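Local coordinates for Ent-copalyl diphosphate synthase (Streptomyces platensis, PDB 5BP8), which is a largely helical protein of the terpene cyclase kind, with part of its chain related to the C-terminal domain of squalene-hopene cyclases, at residues 302-307 against 339-344; 283-288 against 315-320; 354-359 against 410-415; 127-132 against 170-175. All coordinates share one frame; numbering follows the deposited sequence.

Interaction 4 comes first along the chain, joining helices 127-144 and 171-179. It touches none of the others: its centre is about 39 Å and 36 Å from those of interactions 2 and 3, and about 21 Å from that of interaction 1. Interactions 1 and 2 interlock, because their segments alternate along the chain: the loop of 302-307 leads into helix 307-319, whose far end carries 315-320. Interaction 3 follows and touches both, through Ile355 on Ser307 and through Glu357 and Ala358 on Phe315. Helices 307-319 and 349-365 thus tie three contacts into one body of packed helices, with interactions 1 and 3 centred about 19 Å apart and 2 and 3 about 18 Å apart.

Interaction 1: residues 302-307 against 339-344; sequences GLPSDS and SCFGVE
Ser307 grips the loop of 339-344 with two hydrogen bonds, at the point where the chain enters helix 307-319 through the Asp-Ser-Asp-Asp sequence of residues 306-309, consistent with the DXDD signature of class II terpene cyclases. Ser307 N gives its hydrogen to Cys340 O at 2.8 Å, nearly straight and in the carbonyl plane on a lone pair. Its hydroxyl OG donates to Ser339 O at 2.6 Å, a little tilted from that carbonyl's plane. A small hydroxyl residue suits the place: with OG set between the backbone N and the carbonyl carbon (chi1 65°), one residue holds two consecutive carbonyls. Asp306, just before it, is the N-cap, its OD2 accepting from Asp309 N. Within the partner loop, Glu344 OE1 takes Cys340 N at 2.8 Å on the syn side of the carboxylate, though well out of its plane, and thereby steadies the turn that presents the carbonyls. Outward lies Phe341, whose flat ring is laid against the incoming loop. Pro304 reaches it at the edge, CG standing 4.0 Å from Phe341 CE2. Over a face sits the methylene of Asp306, a CH-pi contact with CB 3.7 Å from the centroid of the Phe341 ring and 14° off its normal.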
# COMPACT_ATOMS: atom_id res chain seq x y z
N GLY A 302 3.31 -15.41 -3.82
CA GLY A 302 3.13 -14.92 -5.20
C GLY A 302 3.81 -13.60 -5.52
O GLY A 302 3.76 -13.14 -6.67
N LEU A 303 4.44 -13.01 -4.51
CA LEU A 303 5.25 -11.80 -4.63
C LEU A 303 6.73 -12.10 -4.27
O LEU A 303 7.01 -13.07 -3.58
CB LEU A 303 4.70 -10.72 -3.70
CG LEU A 303 3.34 -10.10 -4.07
CD1 LEU A 303 2.75 -9.35 -2.90
CD2 LEU A 303 3.45 -9.17 -5.26
N PRO A 304 7.67 -11.29 -4.76
CA PRO A 304 9.08 -11.52 -4.41
C PRO A 304 9.35 -11.06 -3.00
O PRO A 304 8.70 -10.13 -2.51
CB PRO A 304 9.85 -10.64 -5.42
CG PRO A 304 8.88 -9.60 -5.87
CD PRO A 304 7.51 -10.19 -5.73
N SER A 305 10.32 -11.70 -2.36
CA SER A 305 10.70 -11.37 -1.00
C SER A 305 11.27 -9.98 -0.92
O SER A 305 11.87 -9.49 -1.89
CB SER A 305 11.72 -12.40 -0.48
OG SER A 305 11.04 -13.65 -0.32
N ASP A 306 11.06 -9.32 0.21
CA ASP A 306 11.62 -8.01 0.44
C ASP A 306 12.03 -7.89 1.88
O ASP A 306 11.48 -8.55 2.75
CB ASP A 306 10.64 -6.87 0.07
CG ASP A 306 9.50 -6.75 1.04
OD1 ASP A 306 8.45 -7.41 0.85
OD2 ASP A 306 9.65 -5.97 2.00
N SER A 307 12.98 -7.01 2.16
CA SER A 307 13.54 -6.95 3.50
C SER A 307 12.63 -6.29 4.53
O SER A 307 12.78 -6.53 5.72
CB SER A 307 14.90 -6.26 3.50
OG SER A 307 14.85 -4.89 3.15
N SER A 339 18.94 -2.37 1.46
CA SER A 339 17.92 -2.19 0.42
C SER A 339 16.65 -2.95 0.81
O SER A 339 16.69 -3.84 1.65
CB SER A 339 18.39 -2.67 -0.94
OG SER A 339 18.61 -4.07 -0.91
N CYS A 340 15.53 -2.59 0.18
CA CYS A 340 14.25 -3.24 0.47
C CYS A 340 14.03 -4.40 -0.48
O CYS A 340 13.73 -5.55 -0.07
CB CYS A 340 13.09 -2.23 0.39
SG CYS A 340 11.51 -2.97 0.90
N PHE A 341 14.22 -4.13 -1.77
CA PHE A 341 14.30 -5.19 -2.77
C PHE A 341 15.75 -5.33 -3.17
O PHE A 341 16.62 -4.53 -2.76
CB PHE A 341 13.37 -4.89 -3.95
CG PHE A 341 11.92 -5.10 -3.63
CD1 PHE A 341 11.17 -4.09 -3.02
CD2 PHE A 341 11.30 -6.30 -3.92
CE1 PHE A 341 9.84 -4.29 -2.71
CE2 PHE A 341 9.97 -6.50 -3.61
CZ PHE A 341 9.23 -5.49 -3.03
N GLY A 342 16.07 -6.36 -3.93
CA GLY A 342 17.49 -6.54 -4.31
C GLY A 342 18.05 -5.40 -5.15
O GLY A 342 19.21 -4.98 -4.96
N VAL A 343 17.22 -4.89 -6.06
CA VAL A 343 17.55 -3.80 -6.93
C VAL A 343 16.53 -2.69 -6.69
O VAL A 343 15.33 -2.94 -6.73
CB VAL A 343 17.48 -4.20 -8.42
CG1 VAL A 343 17.88 -3.01 -9.29
CG2 VAL A 343 18.39 -5.39 -8.71
N GLU A 344 17.03 -1.49 -6.46
CA GLU A 344 16.18 -0.30 -6.27
C GLU A 344 16.94 0.98 -6.50
O GLU A 344 18.15 1.05 -6.30
CB GLU A 344 15.58 -0.32 -4.84
CG GLU A 344 16.59 0.09 -3.78
CD GLU A 344 16.18 -0.17 -2.33
OE1 GLU A 344 15.21 -0.88 -2.05
OE2 GLU A 344 16.89 0.32 -1.45

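Interaction 2: residues 283-288 against 315-320; sequences ALLDSL and FALAQH
Leu285 lies between Leu317 and His320 where two consecutive helices, 282-291 and 307-319, form an inclined antiparallel pair; the axes of their short segments pass 10.3 Å apart at 136°. Its CB is 4.1 Å from Leu317 CD2. Beyond it the chain forks at CG, and both methyls go to His320: CD1 of Leu285 meets the carbonyl O of His320 at 3.7 Å, while CD2 meets His320 CB at 3.8 Å. The two side chains cross at about a right angle, and the forked end of the leucine rests against the CB and carbonyl of the histidine. Leu317 answers from the facing helix, its CD2 resting against both Leu285 O and Leu288 CB, the latter 3.9 Å away. Branched leucines suit this buried seam, since each covers two neighbours at once, whereas Ala316, a bare methyl facing Leu288 CD1, takes the tip of that longer side chain. His320 follows helix 307-319, and both ring nitrogens are used: NE2 bonds to Tyr278 OH. With CG beside the backbone N (chi1 -65°), the ring folds back over the last turn, and ND1 donates to Ala316 O at 2.8 Å, the acceptor lying exactly in the ring plane.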
# COMPACT_ATOMS: atom_id res chain seq x y z
N ALA A 283 -1.87 -20.18 14.98
CA ALA A 283 -2.09 -20.17 13.55
C ALA A 283 -1.39 -18.99 12.87
O ALA A 283 -0.93 -19.14 11.74
CB ALA A 283 -3.59 -20.16 13.21
N LEU A 284 -1.30 -17.84 13.54
CA LEU A 284 -0.62 -16.69 12.92
C LEU A 284 0.86 -16.96 12.85
O LEU A 284 1.49 -16.71 11.82
CB LEU A 284 -0.85 -15.38 13.67
CG LEU A 284 -2.29 -14.86 13.68
CD1 LEU A 284 -2.33 -13.49 14.32
CD2 LEU A 284 -2.90 -14.84 12.29
N LEU A 285 1.42 -17.48 13.94
CA LEU A 285 2.86 -17.68 14.01
C LEU A 285 3.24 -18.81 13.07
O LEU A 285 4.28 -18.73 12.41
CB LEU A 285 3.31 -17.97 15.45
CG LEU A 285 2.87 -16.99 16.54
CD1 LEU A 285 3.33 -17.43 17.93
CD2 LEU A 285 3.38 -15.60 16.25
N ASP A 286 2.41 -19.85 12.99
CA ASP A 286 2.65 -20.93 12.02
C ASP A 286 2.65 -20.47 10.56
O ASP A 286 3.50 -20.94 9.78
CB ASP A 286 1.62 -22.05 12.16
CG ASP A 286 1.72 -22.80 13.47
OD1 ASP A 286 2.77 -22.75 14.15
OD2 ASP A 286 0.72 -23.46 13.80
N SER A 287 1.69 -19.61 10.20
CA SER A 287 1.61 -19.02 8.83
C SER A 287 2.91 -18.30 8.50
O SER A 287 3.51 -18.51 7.46
CB SER A 287 0.45 -18.02 8.73
OG SER A 287 0.50 -17.26 7.54
N LEU A 288 3.35 -17.45 9.42
CA LEU A 288 4.57 -16.69 9.19
C LEU A 288 5.80 -17.58 9.09
O LEU A 288 6.61 -17.40 8.19
CB LEU A 288 4.76 -15.64 10.27
CG LEU A 288 3.78 -14.46 10.28
CD1 LEU A 288 4.24 -13.48 11.33
CD2 LEU A 288 3.70 -13.78 8.91
N PHE A 315 10.83 -9.99 13.40
CA PHE A 315 10.56 -9.26 14.63
C PHE A 315 9.28 -9.77 15.28
O PHE A 315 9.23 -10.03 16.48
CB PHE A 315 10.50 -7.74 14.31
CG PHE A 315 10.39 -6.81 15.51
CD1 PHE A 315 11.14 -6.99 16.67
CD2 PHE A 315 9.58 -5.66 15.42
CE1 PHE A 315 11.01 -6.10 17.73
CE2 PHE A 315 9.46 -4.77 16.46
CZ PHE A 315 10.19 -4.98 17.62
N ALA A 316 8.23 -9.95 14.48
CA ALA A 316 6.97 -10.44 15.00
C ALA A 316 7.09 -11.83 15.62
O ALA A 316 6.58 -12.09 16.72
CB ALA A 316 5.92 -10.47 13.90
N LEU A 317 7.76 -12.73 14.89
CA LEU A 317 7.97 -14.09 15.37
C LEU A 317 8.77 -14.08 16.66
O LEU A 317 8.35 -14.72 17.65
CB LEU A 317 8.63 -14.96 14.31
CG LEU A 317 7.73 -15.39 13.15
CD1 LEU A 317 8.57 -15.93 12.01
CD2 LEU A 317 6.67 -16.41 13.58
N ALA A 318 9.87 -13.34 16.68
CA ALA A 318 10.76 -13.31 17.84
C ALA A 318 10.11 -12.70 19.07
O ALA A 318 10.35 -13.16 20.20
CB ALA A 318 12.06 -12.61 17.50
N GLN A 319 9.27 -11.69 18.88
CA GLN A 319 8.53 -11.12 20.00
C GLN A 319 7.49 -12.06 20.58
O GLN A 319 6.99 -11.83 21.69
CB GLN A 319 7.87 -9.79 19.63
CG GLN A 319 8.85 -8.70 19.36
CD GLN A 319 8.20 -7.34 19.26
OE1 GLN A 319 8.26 -6.56 20.20
NE2 GLN A 319 7.57 -7.05 18.11
N HIS A 320 7.11 -13.09 19.84
CA HIS A 320 6.10 -14.01 20.31
C HIS A 320 6.64 -15.43 20.50
O HIS A 320 5.92 -16.40 20.35
CB HIS A 320 4.90 -13.97 19.37
CG HIS A 320 4.21 -12.64 19.39
ND1 HIS A 320 4.57 -11.61 18.56
CD2 HIS A 320 3.22 -12.16 20.18
CE1 HIS A 320 3.82 -10.56 18.82
NE2 HIS A 320 3.00 -10.86 19.80

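Interaction 3: residues 354-359 against 410-415; sequences HILEAL and ALALAE
Glu357 and Ala412 mark the nearest approach of two helices that run the same way, their CA atoms 5.7 Å apart. The axes of 354-359 and 410-415 come within 8.9 Å and diverge by 30°, a spacing made possible by the small residue at the crossing. Ala412 points its CB toward the other helix, and a single methyl there fits between two longer side chains. One is Glu357, whose CG lies 3.8 Å from Ala412 CB. The other is Leu356, with CD2 at 4.2 Å from that same CB. Leu356 reaches across because its CG stands anti to the backbone N (chi1 177°), which sends CD2 over the backbone of Ala412, 3.9 Å from its O, and on to Leu413 CD2. The glutamate takes another course: its chain is extended beyond CG, and the aliphatic part packs while the carboxylate passes alongside the backbone of 410-415. There a water bridges the helices, donating one hydrogen to Glu357 OE2 at 2.7 Å and the other to Leu411 O at 3.0 Å. One water thus serves two acceptors, a buried carboxylate oxygen and a carbonyl whose own helical bond, from Glu415 N, is weak. One turn earlier, His354 leans on Cys408 and Tyr404 and bonds through ND1 to Asp308 OD1. Helix 370-386 backs the pair, Ile377 meeting Leu356 and Leu385 meeting Leu413. Two like-directed helices with the intervening one behind them are consistent with the alpha/alpha barrel of the squalene-hopene cyclase C-terminal domain.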
# COMPACT_ATOMS: atom_id res chain seq x y z
N HIS A 354 12.71 -1.01 10.29
CA HIS A 354 12.22 -2.33 10.63
C HIS A 354 13.37 -3.37 10.74
O HIS A 354 13.33 -4.27 11.59
CB HIS A 354 11.09 -2.74 9.65
CG HIS A 354 9.87 -1.88 9.78
ND1 HIS A 354 9.01 -1.61 8.73
CD2 HIS A 354 9.39 -1.20 10.85
CE1 HIS A 354 8.06 -0.79 9.15
NE2 HIS A 354 8.27 -0.52 10.43
N ILE A 355 14.39 -3.19 9.92
CA ILE A 355 15.58 -4.02 10.01
C ILE A 355 16.32 -3.75 11.32
O ILE A 355 16.77 -4.69 11.98
CB ILE A 355 16.49 -3.85 8.78
CG1 ILE A 355 15.75 -4.45 7.57
CG2 ILE A 355 17.80 -4.63 8.93
CD1 ILE A 355 16.31 -4.04 6.25
N LEU A 356 16.39 -2.50 11.72
CA LEU A 356 16.99 -2.17 13.02
C LEU A 356 16.26 -2.88 14.16
O LEU A 356 16.90 -3.42 15.09
CB LEU A 356 17.03 -0.67 13.23
CG LEU A 356 17.56 -0.16 14.57
CD1 LEU A 356 18.97 -0.67 14.80
CD2 LEU A 356 17.56 1.33 14.64
N GLU A 357 14.92 -2.91 14.10
CA GLU A 357 14.16 -3.63 15.11
C GLU A 357 14.42 -5.14 15.08
O GLU A 357 14.62 -5.74 16.14
CB GLU A 357 12.66 -3.37 14.99
CG GLU A 357 12.30 -1.89 15.17
CD GLU A 357 10.82 -1.63 14.99
OE1 GLU A 357 10.21 -2.25 14.06
OE2 GLU A 357 10.28 -0.82 15.78
N ALA A 358 14.38 -5.76 13.91
CA ALA A 358 14.57 -7.20 13.85
C ALA A 358 15.96 -7.57 14.42
O ALA A 358 16.08 -8.50 15.24
CB ALA A 358 14.43 -7.71 12.44
N LEU A 359 16.98 -6.86 13.96
CA LEU A 359 18.35 -7.13 14.39
C LEU A 359 18.56 -6.80 15.86
O LEU A 359 19.08 -7.64 16.63
CB LEU A 359 19.36 -6.38 13.52
CG LEU A 359 19.35 -6.77 12.05
CD1 LEU A 359 20.44 -6.00 11.34
CD2 LEU A 359 19.52 -8.26 11.80
N ALA A 410 11.60 6.85 14.40
CA ALA A 410 11.82 7.29 15.80
C ALA A 410 11.63 6.15 16.79
O ALA A 410 12.36 6.06 17.78
CB ALA A 410 10.92 8.44 16.16
N LEU A 411 10.66 5.27 16.53
CA LEU A 411 10.39 4.18 17.46
C LEU A 411 11.46 3.10 17.41
O LEU A 411 11.77 2.49 18.44
CB LEU A 411 9.02 3.54 17.21
CG LEU A 411 7.85 4.46 17.64
CD1 LEU A 411 6.52 3.93 17.12
CD2 LEU A 411 7.86 4.67 19.16
N ALA A 412 12.01 2.85 16.23
CA ALA A 412 13.12 1.92 16.06
C ALA A 412 14.36 2.49 16.77
O ALA A 412 15.04 1.77 17.53
CB ALA A 412 13.41 1.71 14.59
N LEU A 413 14.65 3.76 16.53
CA LEU A 413 15.80 4.43 17.17
C LEU A 413 15.66 4.56 18.68
O LEU A 413 16.68 4.51 19.40
CB LEU A 413 16.04 5.79 16.56
CG LEU A 413 16.69 5.81 15.17
CD1 LEU A 413 16.47 7.19 14.56
CD2 LEU A 413 18.17 5.46 15.19
N ALA A 414 14.44 4.75 19.17
CA ALA A 414 14.20 4.88 20.61
C ALA A 414 14.56 3.59 21.35
O ALA A 414 15.18 3.61 22.41
CB ALA A 414 12.75 5.26 20.88
N GLU A 415 14.18 2.46 20.77
CA GLU A 415 14.40 1.18 21.41
C GLU A 415 15.80 0.59 21.13
O GLU A 415 16.34 -0.12 22.00
CB GLU A 415 13.29 0.19 21.00
CG GLU A 415 13.24 -1.11 21.81
CD GLU A 415 12.98 -0.94 23.31
OE1 GLU A 415 12.44 0.10 23.74
OE2 GLU A 415 13.33 -1.88 24.08
O HOH W 1 11.13 -0.45 18.34

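Interaction 4: residues 127-132 against 170-175; sequences VEFVAP and GALLAG
Leu172 and Leu173 share a chi1 that sets CG anti to the backbone N (180° and 174°); being consecutive on the helix, they reach different parts of the Phe129 ring. Leu172 comes to the far end, its CG 3.8 Å from Phe129 CE1 and its CD2 as close to CZ. Leu173 takes the near end, its CA at the ring's edge, near the plane, and its CD1 at 4.0 Å from Phe129 CD1, and lays its other methyl, CD2, against Phe129 O at 3.8 Å. That methyl also reaches Pro132, whose CB is 3.8 Å from Gly170 CA. A glycine fits at 170 because the backbone there turns through a positive phi, where a CB would jam against the preceding carbonyl; it is the N-cap of the helix that follows. Pro132 has no N-H to give, so helix 127-144 kinks and Glu128 O lacks its usual helical donor. A water fills the gap, donating to Glu128 O at 2.8 Å and accepting from Leu173 N at 2.9 Å, an amide of the first turn of helix 171-179. Defect and helix start satisfy each other through that one molecule. Apolar residues suit the rest, Leu172 lying at the solvent-exposed side. The Glu128 carboxylate leads off to a salt bridge with Arg345. The two short helical segments cross nearly at right angles (96°), 8.8 Å apart, while helix 72-86 packs on 127-144 through Val73, touching Val127 and Val130, and Leu76, touching Ala131.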
# COMPACT_ATOMS: atom_id res chain seq x y z
N VAL A 127 4.63 3.54 -11.55
CA VAL A 127 4.05 4.69 -12.25
C VAL A 127 4.66 4.93 -13.67
O VAL A 127 3.95 5.32 -14.60
CB VAL A 127 4.11 5.96 -11.39
CG1 VAL A 127 5.55 6.42 -11.12
CG2 VAL A 127 3.31 7.06 -12.03
N GLU A 128 5.95 4.64 -13.81
CA GLU A 128 6.65 4.75 -15.10
C GLU A 128 6.14 3.76 -16.15
O GLU A 128 6.47 3.90 -17.33
CB GLU A 128 8.15 4.51 -14.92
CG GLU A 128 8.80 5.48 -13.97
CD GLU A 128 10.16 4.96 -13.49
OE1 GLU A 128 10.21 3.90 -12.81
OE2 GLU A 128 11.16 5.61 -13.80
N PHE A 129 5.39 2.75 -15.73
CA PHE A 129 4.75 1.83 -16.67
C PHE A 129 3.28 2.13 -16.79
O PHE A 129 2.75 2.27 -17.89
CB PHE A 129 4.98 0.37 -16.24
CG PHE A 129 6.44 0.03 -16.11
CD1 PHE A 129 7.20 -0.15 -17.24
CD2 PHE A 129 7.06 -0.04 -14.87
CE1 PHE A 129 8.56 -0.43 -17.14
CE2 PHE A 129 8.41 -0.31 -14.76
CZ PHE A 129 9.17 -0.52 -15.89
N VAL A 130 2.62 2.20 -15.64
CA VAL A 130 1.18 2.34 -15.56
C VAL A 130 0.69 3.63 -16.26
O VAL A 130 -0.25 3.59 -17.06
CB VAL A 130 0.80 2.37 -14.08
CG1 VAL A 130 -0.64 2.80 -13.89
CG2 VAL A 130 1.02 0.99 -13.47
N ALA A 131 1.33 4.74 -15.95
CA ALA A 131 0.84 6.03 -16.42
C ALA A 131 0.98 6.20 -17.95
O ALA A 131 -0.02 6.47 -18.62
CB ALA A 131 1.48 7.17 -15.65
N PRO A 132 2.18 5.91 -18.52
CA PRO A 132 2.23 6.02 -19.99
C PRO A 132 1.40 4.98 -20.70
O PRO A 132 0.88 5.24 -21.80
CB PRO A 132 3.71 5.83 -20.34
CG PRO A 132 4.39 5.45 -19.07
CD PRO A 132 3.50 5.72 -17.90
N GLY A 170 7.36 7.04 -21.48
CA GLY A 170 7.01 5.84 -22.30
C GLY A 170 8.18 5.05 -22.92
O GLY A 170 8.00 3.92 -23.38
N ALA A 171 9.37 5.62 -22.89
CA ALA A 171 10.55 4.94 -23.42
C ALA A 171 10.88 3.67 -22.64
O ALA A 171 11.14 2.62 -23.24
CB ALA A 171 11.75 5.88 -23.43
N LEU A 172 10.86 3.74 -21.31
CA LEU A 172 11.12 2.54 -20.49
C LEU A 172 10.05 1.46 -20.71
O LEU A 172 10.37 0.28 -20.82
CB LEU A 172 11.25 2.90 -19.04
CG LEU A 172 11.52 1.76 -18.06
CD1 LEU A 172 12.79 1.01 -18.42
CD2 LEU A 172 11.62 2.31 -16.65
N LEU A 173 8.80 1.86 -20.77
CA LEU A 173 7.72 0.91 -21.06
C LEU A 173 7.95 0.20 -22.40
O LEU A 173 7.80 -1.02 -22.50
CB LEU A 173 6.35 1.64 -21.04
CG LEU A 173 5.12 0.83 -21.46
CD1 LEU A 173 4.94 -0.37 -20.57
CD2 LEU A 173 3.87 1.73 -21.43
N ALA A 174 8.33 0.96 -23.42
CA ALA A 174 8.59 0.41 -24.73
C ALA A 174 9.72 -0.63 -24.66
O ALA A 174 9.65 -1.70 -25.27
CB ALA A 174 8.92 1.52 -25.72
N GLY A 175 10.76 -0.32 -23.89
CA GLY A 175 11.89 -1.20 -23.72
C GLY A 175 11.51 -2.49 -23.03
O GLY A 175 11.93 -3.56 -23.44
O HOH W 2 8.03 4.35 -19.59